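Local structure of phytase (Debaryomyces castellii, 2GFI) at residues Gly201-Thr206 and Ala439-Trp444; Pro159-Asn164 and Asn192-Asp197; Leu205-Gly210 and Asp333-Ile338; Val64-Arg69 and Ile326-Thr331. The protein hydrolyses phytate (inositol hexakisphosphate) as a 3-phytase of the histidine acid phosphatase family, releasing phosphate. All blocks are in the same frame, centred on the assembly; numbering follows the deposited sequence.

Contact 1. Residues Gly201-Thr206 and Ala439-Trp444; sequences GANSLT and AVTFYW
N203 and the backbone N-H groups of T441 and F442, where the short helix 442-445 starts, carry the polar half of this contact. The side-chain oxygen N203 OD1 accepts both: T441 N at 2.9 Å on a nearly straight path (168°), and F442 N on a more bent one. T441 N stands above the plane of the amide, whereas F442 N is tilted only slightly from it. The oxygen reaches these donors because CG lies anti to the residue's own backbone N (chi1 -175°), while ND2 is turned to the hydroxyl of Y451. Asparagine suits the place, its amide offering an acceptor on one branch and a donor on the other. A leucine here would probably leave the N-H groups of T441 and F442 without their shared acceptor and Y451 without its amide partner.

N203 is also the centre of an inverse gamma turn, and S204 OG accepts from T206 N in an ST turn, so the loop 201-206 is folded tightly just where the helix begins.

The remaining contacts are apolar or close packing. F442 presents its rim, with N203 OD1 3.1 Å from CD2 and S204 O beside CE2. The L205 side chain runs at about a right angle to that of F442, its CD2 meeting the ring obliquely, 3.5 Å from F442 CZ. A202 CB packs on A439 N at 3.7 Å; its small methyl allows the backbones to approach closely. V440 CG2 comes to 3.1 Å from A202 O, and V440 CG1 lies over one face of the F442 ring, toward the rim.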
# COMPACT_ATOMS: atom_id res chain seq x y z
N GLY A 201 3.80 -37.80 -28.54
CA GLY A 201 2.77 -37.18 -29.36
C GLY A 201 1.91 -36.25 -28.51
O GLY A 201 2.43 -35.42 -27.74
N ALA A 202 0.60 -36.43 -28.64
CA ALA A 202 -0.37 -35.60 -27.99
C ALA A 202 -0.58 -36.01 -26.53
O ALA A 202 -1.22 -35.28 -25.76
CB ALA A 202 -1.69 -35.66 -28.75
N ASN A 203 -0.03 -37.16 -26.14
CA ASN A 203 -0.19 -37.62 -24.77
C ASN A 203 0.93 -37.06 -23.92
O ASN A 203 1.84 -37.77 -23.49
CB ASN A 203 -0.23 -39.14 -24.68
CG ASN A 203 -0.50 -39.60 -23.28
OD1 ASN A 203 -1.36 -39.02 -22.60
ND2 ASN A 203 0.25 -40.59 -22.82
N SER A 204 0.85 -35.76 -23.68
CA SER A 204 2.01 -34.93 -23.34
C SER A 204 1.52 -33.65 -22.69
O SER A 204 0.45 -33.15 -23.03
CB SER A 204 2.74 -34.57 -24.63
OG SER A 204 3.92 -33.86 -24.37
N LEU A 205 2.30 -33.14 -21.75
CA LEU A 205 2.10 -31.78 -21.24
C LEU A 205 2.86 -30.79 -22.10
O LEU A 205 2.74 -29.58 -21.93
CB LEU A 205 2.49 -31.68 -19.77
CG LEU A 205 1.43 -32.23 -18.82
CD1 LEU A 205 1.97 -32.33 -17.43
CD2 LEU A 205 0.09 -31.42 -18.88
N THR A 206 3.65 -31.31 -23.03
CA THR A 206 4.39 -30.51 -24.00
C THR A 206 4.12 -31.04 -25.42
O THR A 206 5.05 -31.45 -26.09
CB THR A 206 5.93 -30.54 -23.71
OG1 THR A 206 6.40 -31.91 -23.69
CG2 THR A 206 6.25 -30.03 -22.31
N ALA A 439 -4.10 -38.41 -28.78
CA ALA A 439 -4.86 -37.68 -27.79
C ALA A 439 -4.20 -37.86 -26.43
O ALA A 439 -3.35 -38.75 -26.26
CB ALA A 439 -6.32 -38.17 -27.77
N VAL A 440 -4.56 -36.99 -25.49
CA VAL A 440 -4.16 -37.12 -24.10
C VAL A 440 -4.96 -38.27 -23.49
O VAL A 440 -6.19 -38.33 -23.64
CB VAL A 440 -4.42 -35.80 -23.27
CG1 VAL A 440 -4.37 -36.06 -21.73
CG2 VAL A 440 -3.49 -34.68 -23.69
N THR A 441 -4.23 -39.15 -22.82
CA THR A 441 -4.83 -40.19 -22.00
C THR A 441 -4.25 -40.18 -20.60
O THR A 441 -4.78 -40.85 -19.72
CB THR A 441 -4.65 -41.61 -22.65
OG1 THR A 441 -3.26 -41.95 -22.76
CG2 THR A 441 -5.19 -41.65 -24.11
N PHE A 442 -3.15 -39.44 -20.37
CA PHE A 442 -2.44 -39.55 -19.09
C PHE A 442 -3.31 -39.20 -17.87
O PHE A 442 -3.06 -39.71 -16.79
CB PHE A 442 -1.06 -38.82 -19.09
CG PHE A 442 -1.14 -37.32 -19.27
CD1 PHE A 442 -1.54 -36.50 -18.22
CD2 PHE A 442 -0.86 -36.74 -20.51
CE1 PHE A 442 -1.64 -35.12 -18.39
CE2 PHE A 442 -0.96 -35.35 -20.70
CZ PHE A 442 -1.36 -34.54 -19.62
N TYR A 443 -4.32 -38.33 -18.02
CA TYR A 443 -5.22 -38.04 -16.87
C TYR A 443 -6.07 -39.25 -16.45
O TYR A 443 -6.54 -39.32 -15.30
CB TYR A 443 -6.14 -36.81 -17.08
CG TYR A 443 -5.43 -35.48 -17.32
CD1 TYR A 443 -4.69 -34.86 -16.31
CD2 TYR A 443 -5.51 -34.84 -18.56
CE1 TYR A 443 -4.05 -33.66 -16.53
CE2 TYR A 443 -4.86 -33.63 -18.80
CZ TYR A 443 -4.14 -33.05 -17.77
OH TYR A 443 -3.48 -31.87 -17.99
N TRP A 444 -6.26 -40.20 -17.38
CA TRP A 444 -7.08 -41.38 -17.11
C TRP A 444 -6.31 -42.70 -16.96
O TRP A 444 -6.69 -43.57 -16.17
CB TRP A 444 -8.17 -41.49 -18.19
CG TRP A 444 -8.97 -40.25 -18.23
CD1 TRP A 444 -10.03 -39.91 -17.42
CD2 TRP A 444 -8.77 -39.14 -19.11
NE1 TRP A 444 -10.50 -38.66 -17.76
CE2 TRP A 444 -9.75 -38.16 -18.79
CE3 TRP A 444 -7.88 -38.87 -20.15
CZ2 TRP A 444 -9.84 -36.94 -19.46
CZ3 TRP A 444 -7.97 -37.67 -20.81
CH2 TRP A 444 -8.94 -36.71 -20.46

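Contact 2. Residues Pro159-Asn164 and Asn192-Asp197; sequences PVFTSN and NIISED
Strands 159-163 and 192-194 run parallel, F161 beside N192 and T162 beside I193, their axes 4.6 Å apart and inclined by 26°. They are the two strands of a beta-alpha-beta unit whose crossover carries helix 166-180. Three backbone bonds join them: N192 N to V160 O, T162 N to N192 O and I194 N to T162 O, each close to straight.

F161 and N192 project from the same face of the sheet and lie side by side. The amide nitrogen N192 ND2 sits over one face of the phenyl ring, 3.3 Å from F161 CE1, with the amide and ring planes 35° apart. The same nitrogen gives a weak bond to V160 O, which therefore receives both the main-chain and the side-chain N-H of N192. On this face too, I194 CD1 reaches the ring's edge and packs 3.8 Å from F161 CB, a flexible apolar branch that can lie against the aromatic. The rings of Y443 and Y446 meet that of F161 edge to face. The opposite face carries T162 and I193, with T162 CG2 near N192 O.

Beyond the strands, N164 OD1 accepts from E196 N at 2.8 Å, the donor standing above the amide plane, while ND2 binds S454 O. I193 CG2 rests 3.4 Å from N164 CB. A valine in place of N164 would probably leave E196 N and S454 O without their amide partners and the loops that follow the two strands less firmly joined. S163 OG donates to the carboxylate of E196, whose position is less certain; E196 CG lies 3.1 Å from N164 OD1.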
# COMPACT_ATOMS: atom_id res chain seq x y z
N PRO A 159 -3.17 -36.95 -7.38
CA PRO A 159 -2.33 -37.10 -8.56
C PRO A 159 -1.75 -35.73 -8.98
O PRO A 159 -2.39 -34.66 -8.83
CB PRO A 159 -3.29 -37.65 -9.62
CG PRO A 159 -4.63 -37.14 -9.20
CD PRO A 159 -4.60 -36.90 -7.71
N VAL A 160 -0.53 -35.76 -9.48
CA VAL A 160 0.09 -34.53 -9.95
C VAL A 160 0.58 -34.88 -11.34
O VAL A 160 1.06 -35.96 -11.56
CB VAL A 160 1.20 -34.04 -8.97
CG1 VAL A 160 2.02 -32.96 -9.57
CG2 VAL A 160 0.58 -33.54 -7.65
N PHE A 161 0.38 -34.01 -12.30
CA PHE A 161 0.89 -34.25 -13.63
C PHE A 161 1.90 -33.14 -13.90
O PHE A 161 1.60 -31.94 -13.73
CB PHE A 161 -0.25 -34.30 -14.65
CG PHE A 161 -1.34 -35.26 -14.26
CD1 PHE A 161 -1.35 -36.56 -14.74
CD2 PHE A 161 -2.30 -34.89 -13.35
CE1 PHE A 161 -2.31 -37.47 -14.34
CE2 PHE A 161 -3.26 -35.79 -12.92
CZ PHE A 161 -3.28 -37.08 -13.43
N THR A 162 3.10 -33.57 -14.27
CA THR A 162 4.16 -32.65 -14.56
C THR A 162 4.99 -33.17 -15.73
O THR A 162 5.06 -34.38 -15.92
CB THR A 162 5.05 -32.48 -13.31
OG1 THR A 162 6.15 -31.63 -13.67
CG2 THR A 162 5.70 -33.76 -12.93
N SER A 163 5.60 -32.27 -16.50
CA SER A 163 6.57 -32.70 -17.49
C SER A 163 7.88 -33.02 -16.76
O SER A 163 8.01 -32.79 -15.57
CB SER A 163 6.78 -31.66 -18.60
OG SER A 163 7.83 -30.77 -18.26
N ASN A 164 8.84 -33.60 -17.48
CA ASN A 164 10.03 -34.10 -16.82
C ASN A 164 11.15 -33.07 -16.78
O ASN A 164 12.28 -33.37 -16.35
CB ASN A 164 10.48 -35.41 -17.48
CG ASN A 164 10.90 -35.23 -18.91
OD1 ASN A 164 10.20 -34.62 -19.72
ND2 ASN A 164 12.05 -35.77 -19.24
N ASN A 192 2.88 -38.00 -11.74
CA ASN A 192 3.02 -38.58 -13.05
C ASN A 192 3.86 -37.65 -13.88
O ASN A 192 3.47 -36.52 -14.15
CB ASN A 192 1.62 -38.79 -13.65
CG ASN A 192 0.72 -39.54 -12.69
OD1 ASN A 192 0.98 -40.70 -12.38
ND2 ASN A 192 -0.28 -38.85 -12.15
N ILE A 193 5.04 -38.13 -14.23
CA ILE A 193 6.01 -37.36 -14.94
C ILE A 193 5.86 -37.77 -16.37
O ILE A 193 6.14 -38.90 -16.73
CB ILE A 193 7.43 -37.70 -14.45
CG1 ILE A 193 7.52 -37.67 -12.93
CG2 ILE A 193 8.46 -36.74 -15.08
CD1 ILE A 193 8.88 -38.11 -12.42
N ILE A 194 5.43 -36.83 -17.19
CA ILE A 194 5.08 -37.08 -18.56
C ILE A 194 6.22 -36.52 -19.38
O ILE A 194 6.53 -35.30 -19.34
CB ILE A 194 3.74 -36.36 -18.85
CG1 ILE A 194 2.66 -36.98 -17.97
CG2 ILE A 194 3.34 -36.48 -20.29
CD1 ILE A 194 1.80 -35.92 -17.42
N SER A 195 6.84 -37.41 -20.14
CA SER A 195 8.05 -37.11 -20.82
C SER A 195 7.80 -36.01 -21.87
O SER A 195 6.72 -35.91 -22.48
CB SER A 195 8.63 -38.38 -21.43
OG SER A 195 9.60 -38.08 -22.44
N GLU A 196 8.83 -35.21 -22.07
CA GLU A 196 8.81 -34.20 -23.13
C GLU A 196 9.27 -34.75 -24.49
O GLU A 196 9.26 -34.03 -25.50
CB GLU A 196 9.63 -32.98 -22.71
CG GLU A 196 9.07 -32.28 -21.50
CD GLU A 196 9.79 -30.98 -21.21
OE1 GLU A 196 10.62 -30.56 -22.04
OE2 GLU A 196 9.51 -30.39 -20.15
N ASP A 197 9.66 -36.02 -24.49
CA ASP A 197 9.95 -36.72 -25.74
C ASP A 197 8.84 -36.54 -26.76
O ASP A 197 7.64 -36.66 -26.46
CB ASP A 197 10.20 -38.22 -25.48
CG ASP A 197 11.52 -38.49 -24.75
OD1 ASP A 197 12.35 -37.55 -24.65
OD2 ASP A 197 11.80 -39.60 -24.22

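Contact 3. Residues Leu205-Gly210 and Asp333-Ile338; sequences LTPRDG and DTDIEI
R208 reaches from the loop 205-210 to D335 on helix 333-343, and its side chain meets a different neighbour at almost every step. CB rests on I338 CD1 at 3.8 Å. CG, held between the backbone N and the carbonyl carbon (chi1 70°), starts the chain toward the helix. CD rests on two methyl groups of the helix, T334 CG2 and I338 CD1, each 3.5 Å away; the long aliphatic part of an arginine suits this apolar surface. A bend at chi3 (148°) then turns the guanidinium side-on to the carboxylate.

Here NE meets D335 OD1 at 2.6 Å and NH2 meets D335 OD2 at 2.9 Å, a two-pronged salt bridge. Both oxygens lie near the guanidinium plane, but the carboxylate is rotated, the two planes being 43° apart: NE comes from above the carboxylate plane, while NH2 approaches OD2 on its syn side. T334 CB lies over one guanidinium face and D209 OD1 over the other, where only charge attraction acts, the NH1 distance being long. D209 is itself steadied by T206 OG1, which donates to its OD2.

Water 1 links R208 N to D335 OD1, and T206 CG2 packs 3.3 Å from D335 OD2. That oxygen also has weak bonds from T331 OG1 and H332 N.

D333, the predicted proton donor, opens this same helix. The two-bond grip ties the loop to the helix two residues after D333; in this largely buried place the opposite charges of the R208, D209 and D335 network probably offset one another.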
# COMPACT_ATOMS: atom_id res chain seq x y z
N LEU A 205 2.30 -33.14 -21.75
CA LEU A 205 2.10 -31.78 -21.24
C LEU A 205 2.86 -30.79 -22.10
O LEU A 205 2.74 -29.58 -21.93
CB LEU A 205 2.49 -31.68 -19.77
CG LEU A 205 1.43 -32.23 -18.82
CD1 LEU A 205 1.97 -32.33 -17.43
CD2 LEU A 205 0.09 -31.42 -18.88
N THR A 206 3.65 -31.31 -23.03
CA THR A 206 4.39 -30.51 -24.00
C THR A 206 4.12 -31.04 -25.42
O THR A 206 5.05 -31.45 -26.09
CB THR A 206 5.93 -30.54 -23.71
OG1 THR A 206 6.40 -31.91 -23.69
CG2 THR A 206 6.25 -30.03 -22.31
N PRO A 207 2.86 -31.03 -25.87
CA PRO A 207 2.52 -31.62 -27.18
C PRO A 207 3.22 -30.96 -28.38
O PRO A 207 3.31 -31.57 -29.46
CB PRO A 207 1.01 -31.43 -27.27
CG PRO A 207 0.73 -30.28 -26.33
CD PRO A 207 1.68 -30.48 -25.18
N ARG A 208 3.73 -29.74 -28.20
CA ARG A 208 4.48 -29.13 -29.29
C ARG A 208 5.73 -29.96 -29.64
O ARG A 208 6.22 -29.86 -30.76
CB ARG A 208 4.91 -27.71 -28.93
CG ARG A 208 5.97 -27.67 -27.87
CD ARG A 208 6.10 -26.37 -27.19
NE ARG A 208 6.51 -26.56 -25.80
CZ ARG A 208 7.76 -26.45 -25.37
NH1 ARG A 208 8.72 -26.11 -26.23
NH2 ARG A 208 8.03 -26.66 -24.09
N ASP A 209 6.25 -30.73 -28.68
CA ASP A 209 7.46 -31.51 -28.85
C ASP A 209 7.29 -32.62 -29.93
O ASP A 209 8.19 -32.87 -30.72
CB ASP A 209 7.88 -32.15 -27.52
CG ASP A 209 8.44 -31.14 -26.53
OD1 ASP A 209 8.65 -29.96 -26.89
OD2 ASP A 209 8.73 -31.42 -25.36
N GLY A 210 6.12 -33.26 -29.92
CA GLY A 210 5.77 -34.26 -30.91
C GLY A 210 5.13 -33.67 -32.16
O GLY A 210 4.73 -34.41 -33.04
N ASP A 333 5.97 -22.23 -20.04
CA ASP A 333 5.19 -21.12 -20.55
C ASP A 333 4.70 -21.41 -21.96
O ASP A 333 3.53 -21.13 -22.30
CB ASP A 333 5.99 -19.81 -20.49
CG ASP A 333 7.37 -19.91 -21.12
OD1 ASP A 333 7.81 -21.00 -21.56
OD2 ASP A 333 8.11 -18.92 -21.21
N THR A 334 5.59 -21.99 -22.76
CA THR A 334 5.32 -22.25 -24.16
C THR A 334 4.12 -23.14 -24.32
O THR A 334 3.31 -22.93 -25.20
CB THR A 334 6.56 -22.84 -24.85
OG1 THR A 334 7.60 -21.85 -24.85
CG2 THR A 334 6.29 -23.02 -26.34
N ASP A 335 3.96 -24.11 -23.43
CA ASP A 335 2.90 -25.08 -23.56
C ASP A 335 1.60 -24.47 -23.15
O ASP A 335 0.56 -24.73 -23.77
CB ASP A 335 3.24 -26.27 -22.73
CG ASP A 335 4.54 -26.86 -23.17
OD1 ASP A 335 4.53 -27.38 -24.31
OD2 ASP A 335 5.61 -26.81 -22.48
N ILE A 336 1.69 -23.63 -22.13
CA ILE A 336 0.54 -22.90 -21.65
C ILE A 336 0.14 -21.85 -22.65
O ILE A 336 -1.04 -21.58 -22.78
CB ILE A 336 0.82 -22.29 -20.27
CG1 ILE A 336 1.08 -23.42 -19.27
CG2 ILE A 336 -0.36 -21.42 -19.83
CD1 ILE A 336 1.52 -22.95 -17.89
N GLU A 337 1.11 -21.24 -23.34
CA GLU A 337 0.78 -20.25 -24.38
C GLU A 337 0.07 -20.89 -25.52
O GLU A 337 -0.93 -20.37 -25.99
CB GLU A 337 2.00 -19.53 -24.94
CG GLU A 337 2.25 -18.23 -24.28
CD GLU A 337 3.26 -17.40 -25.00
OE1 GLU A 337 2.91 -16.24 -25.37
OE2 GLU A 337 4.39 -17.91 -25.16
N ILE A 338 0.61 -22.00 -25.99
CA ILE A 338 0.00 -22.76 -27.06
C ILE A 338 -1.37 -23.27 -26.64
O ILE A 338 -2.33 -23.18 -27.38
CB ILE A 338 0.95 -23.90 -27.49
CG1 ILE A 338 2.25 -23.32 -28.11
CG2 ILE A 338 0.22 -24.89 -28.41
CD1 ILE A 338 3.39 -24.32 -28.20
O HOH W 1 2.82 -27.57 -26.17

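Contact 4. Residues Val64-Arg69 and Ile326-Thr331; sequences VQLFSR and IWLSFT
L66 lies at the apolar centre, between L328 and F330 on the neighbouring strand. Its CB packs 4.0 Å from L328 CD2, and its CD2 reaches F330 CZ at 4.2 Å; CG anti to the backbone N (chi1 170°) carries the branch along the sheet toward that ring. On the same face V64 CG1 meets I326 CG1, at 3.9 Å, and S68 sets CB 3.5 Å from F330 CD1. The small serine leaves room for the phenyl ring, and its OG donates to R69 O.

The other face pairs Q65 with W327 and F67 with S329. Q65 CG lies against W327 CD1, its amide almost perpendicular to the indole, and its OE1 goes on to S313. F67 CD1 touches S329 CB at 3.6 Å. Water 2 sits over one face of the F67 ring, toward its rim, donates to L66 O and is 2.5 Å from S329 OG, which also bonds Y443.

The backbones run parallel, joined by five alternating bonds from V64 O to T331 N, among them L66 N to W327 O at 2.7 Å. At the polar edge R69 extends fully, giving NH1 to G39 O and NH2 to D333; T331 OG1 turns to L205 O. The strands' C-terminal ends probably border the active site, as in histidine acid phosphatases, where the RHG signature begins with this arginine, H70 follows as predicted nucleophile and the HD pair supplies the proton donor.

Strand 374-382 flanks 64-69 and strand 158-163 flanks 326-331; helices 133-148 and 166-180 pack over the face bearing L66, L328 and F330.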
# COMPACT_ATOMS: atom_id res chain seq x y z
N VAL A 64 -11.67 -28.48 -10.37
CA VAL A 64 -10.71 -27.47 -10.73
C VAL A 64 -9.56 -28.12 -11.49
O VAL A 64 -9.13 -29.21 -11.14
CB VAL A 64 -10.19 -26.69 -9.47
CG1 VAL A 64 -9.44 -27.63 -8.50
CG2 VAL A 64 -9.40 -25.43 -9.87
N GLN A 65 -9.11 -27.44 -12.54
CA GLN A 65 -7.91 -27.81 -13.27
C GLN A 65 -6.94 -26.64 -13.17
O GLN A 65 -7.31 -25.49 -13.36
CB GLN A 65 -8.22 -28.14 -14.72
CG GLN A 65 -9.51 -28.99 -14.91
CD GLN A 65 -9.86 -29.21 -16.35
OE1 GLN A 65 -9.21 -28.68 -17.22
NE2 GLN A 65 -10.90 -30.02 -16.60
N LEU A 66 -5.73 -26.97 -12.78
CA LEU A 66 -4.62 -26.08 -12.74
C LEU A 66 -3.62 -26.48 -13.83
O LEU A 66 -3.19 -27.65 -13.94
CB LEU A 66 -3.97 -26.16 -11.37
CG LEU A 66 -2.62 -25.41 -11.30
CD1 LEU A 66 -2.80 -23.89 -11.57
CD2 LEU A 66 -1.93 -25.68 -9.96
N PHE A 67 -3.25 -25.50 -14.64
CA PHE A 67 -2.16 -25.63 -15.56
C PHE A 67 -1.16 -24.58 -15.18
O PHE A 67 -1.37 -23.39 -15.36
CB PHE A 67 -2.65 -25.48 -17.00
CG PHE A 67 -3.66 -26.52 -17.38
CD1 PHE A 67 -3.24 -27.75 -17.90
CD2 PHE A 67 -5.04 -26.29 -17.18
CE1 PHE A 67 -4.18 -28.73 -18.26
CE2 PHE A 67 -5.99 -27.27 -17.52
CZ PHE A 67 -5.56 -28.49 -18.06
N SER A 68 -0.06 -25.05 -14.62
CA SER A 68 0.90 -24.20 -13.99
C SER A 68 2.25 -24.25 -14.72
O SER A 68 2.69 -25.33 -15.18
CB SER A 68 1.06 -24.62 -12.55
OG SER A 68 2.09 -23.88 -11.95
N ARG A 69 2.88 -23.09 -14.89
CA ARG A 69 4.25 -22.99 -15.35
C ARG A 69 5.13 -23.37 -14.15
O ARG A 69 4.65 -23.39 -13.00
CB ARG A 69 4.54 -21.55 -15.76
CG ARG A 69 5.82 -21.36 -16.45
CD ARG A 69 6.16 -19.92 -16.68
NE ARG A 69 7.47 -19.80 -17.31
CZ ARG A 69 8.01 -18.65 -17.66
NH1 ARG A 69 7.37 -17.51 -17.45
NH2 ARG A 69 9.20 -18.64 -18.23
N ILE A 326 -9.54 -32.64 -8.68
CA ILE A 326 -8.49 -31.63 -8.69
C ILE A 326 -7.40 -32.07 -9.63
O ILE A 326 -6.70 -33.07 -9.37
CB ILE A 326 -7.94 -31.40 -7.26
CG1 ILE A 326 -9.04 -30.90 -6.35
CG2 ILE A 326 -6.81 -30.40 -7.26
CD1 ILE A 326 -8.66 -30.99 -4.86
N TRP A 327 -7.27 -31.34 -10.73
CA TRP A 327 -6.31 -31.61 -11.77
C TRP A 327 -5.18 -30.60 -11.66
O TRP A 327 -5.43 -29.39 -11.70
CB TRP A 327 -7.01 -31.58 -13.13
CG TRP A 327 -8.13 -32.57 -13.09
CD1 TRP A 327 -9.46 -32.31 -12.95
CD2 TRP A 327 -7.99 -34.00 -13.07
NE1 TRP A 327 -10.16 -33.49 -12.87
CE2 TRP A 327 -9.29 -34.55 -12.94
CE3 TRP A 327 -6.90 -34.88 -13.17
CZ2 TRP A 327 -9.53 -35.95 -12.92
CZ3 TRP A 327 -7.14 -36.26 -13.14
CH2 TRP A 327 -8.44 -36.77 -13.02
N LEU A 328 -3.96 -31.11 -11.48
CA LEU A 328 -2.77 -30.32 -11.27
C LEU A 328 -1.73 -30.70 -12.32
O LEU A 328 -1.13 -31.78 -12.26
CB LEU A 328 -2.21 -30.56 -9.87
CG LEU A 328 -3.20 -30.43 -8.71
CD1 LEU A 328 -2.55 -30.88 -7.41
CD2 LEU A 328 -3.72 -28.98 -8.58
N SER A 329 -1.51 -29.78 -13.27
CA SER A 329 -0.61 -29.99 -14.39
C SER A 329 0.40 -28.86 -14.42
O SER A 329 0.04 -27.69 -14.32
CB SER A 329 -1.37 -29.98 -15.73
OG SER A 329 -2.34 -31.00 -15.75
N PHE A 330 1.65 -29.25 -14.64
CA PHE A 330 2.80 -28.38 -14.57
C PHE A 330 3.61 -28.56 -15.83
O PHE A 330 3.92 -29.67 -16.20
CB PHE A 330 3.63 -28.75 -13.35
CG PHE A 330 2.93 -28.49 -12.08
CD1 PHE A 330 3.06 -27.27 -11.45
CD2 PHE A 330 2.07 -29.45 -11.54
CE1 PHE A 330 2.38 -27.01 -10.29
CE2 PHE A 330 1.38 -29.21 -10.39
CZ PHE A 330 1.53 -27.98 -9.76
N THR A 331 3.93 -27.45 -16.48
CA THR A 331 4.60 -27.49 -17.76
C THR A 331 5.28 -26.13 -18.00
O THR A 331 5.51 -25.41 -17.05
CB THR A 331 3.61 -27.93 -18.85
OG1 THR A 331 4.32 -28.10 -20.10
CG2 THR A 331 2.56 -26.85 -19.13
O HOH W 2 -4.45 -29.96 -14.98

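Overall arrangement
Contacts 2 and 4 are neighbouring strand pairs of one central sheet, with strand 158-163 bonded to 326-331 between them; both rest on backbone bonds, to which contact 4, buried throughout, adds mostly apolar packing and contact 2 amide and hydroxyl contacts at its ends. Contacts 1 and 3 instead fasten the loop after strand 189-194, sharing L205 and T206: contact 1 by a neutral amide to the C-terminal region, contact 3 by charge to helix 333-343. Both are also largely buried, with some partly exposed residues. Y443 to S329 ties contact 1 to the sheet, L205 to T331 does the same for contact 3, and R69 to D333 joins contacts 3 and 4 beside the predicted catalytic residues.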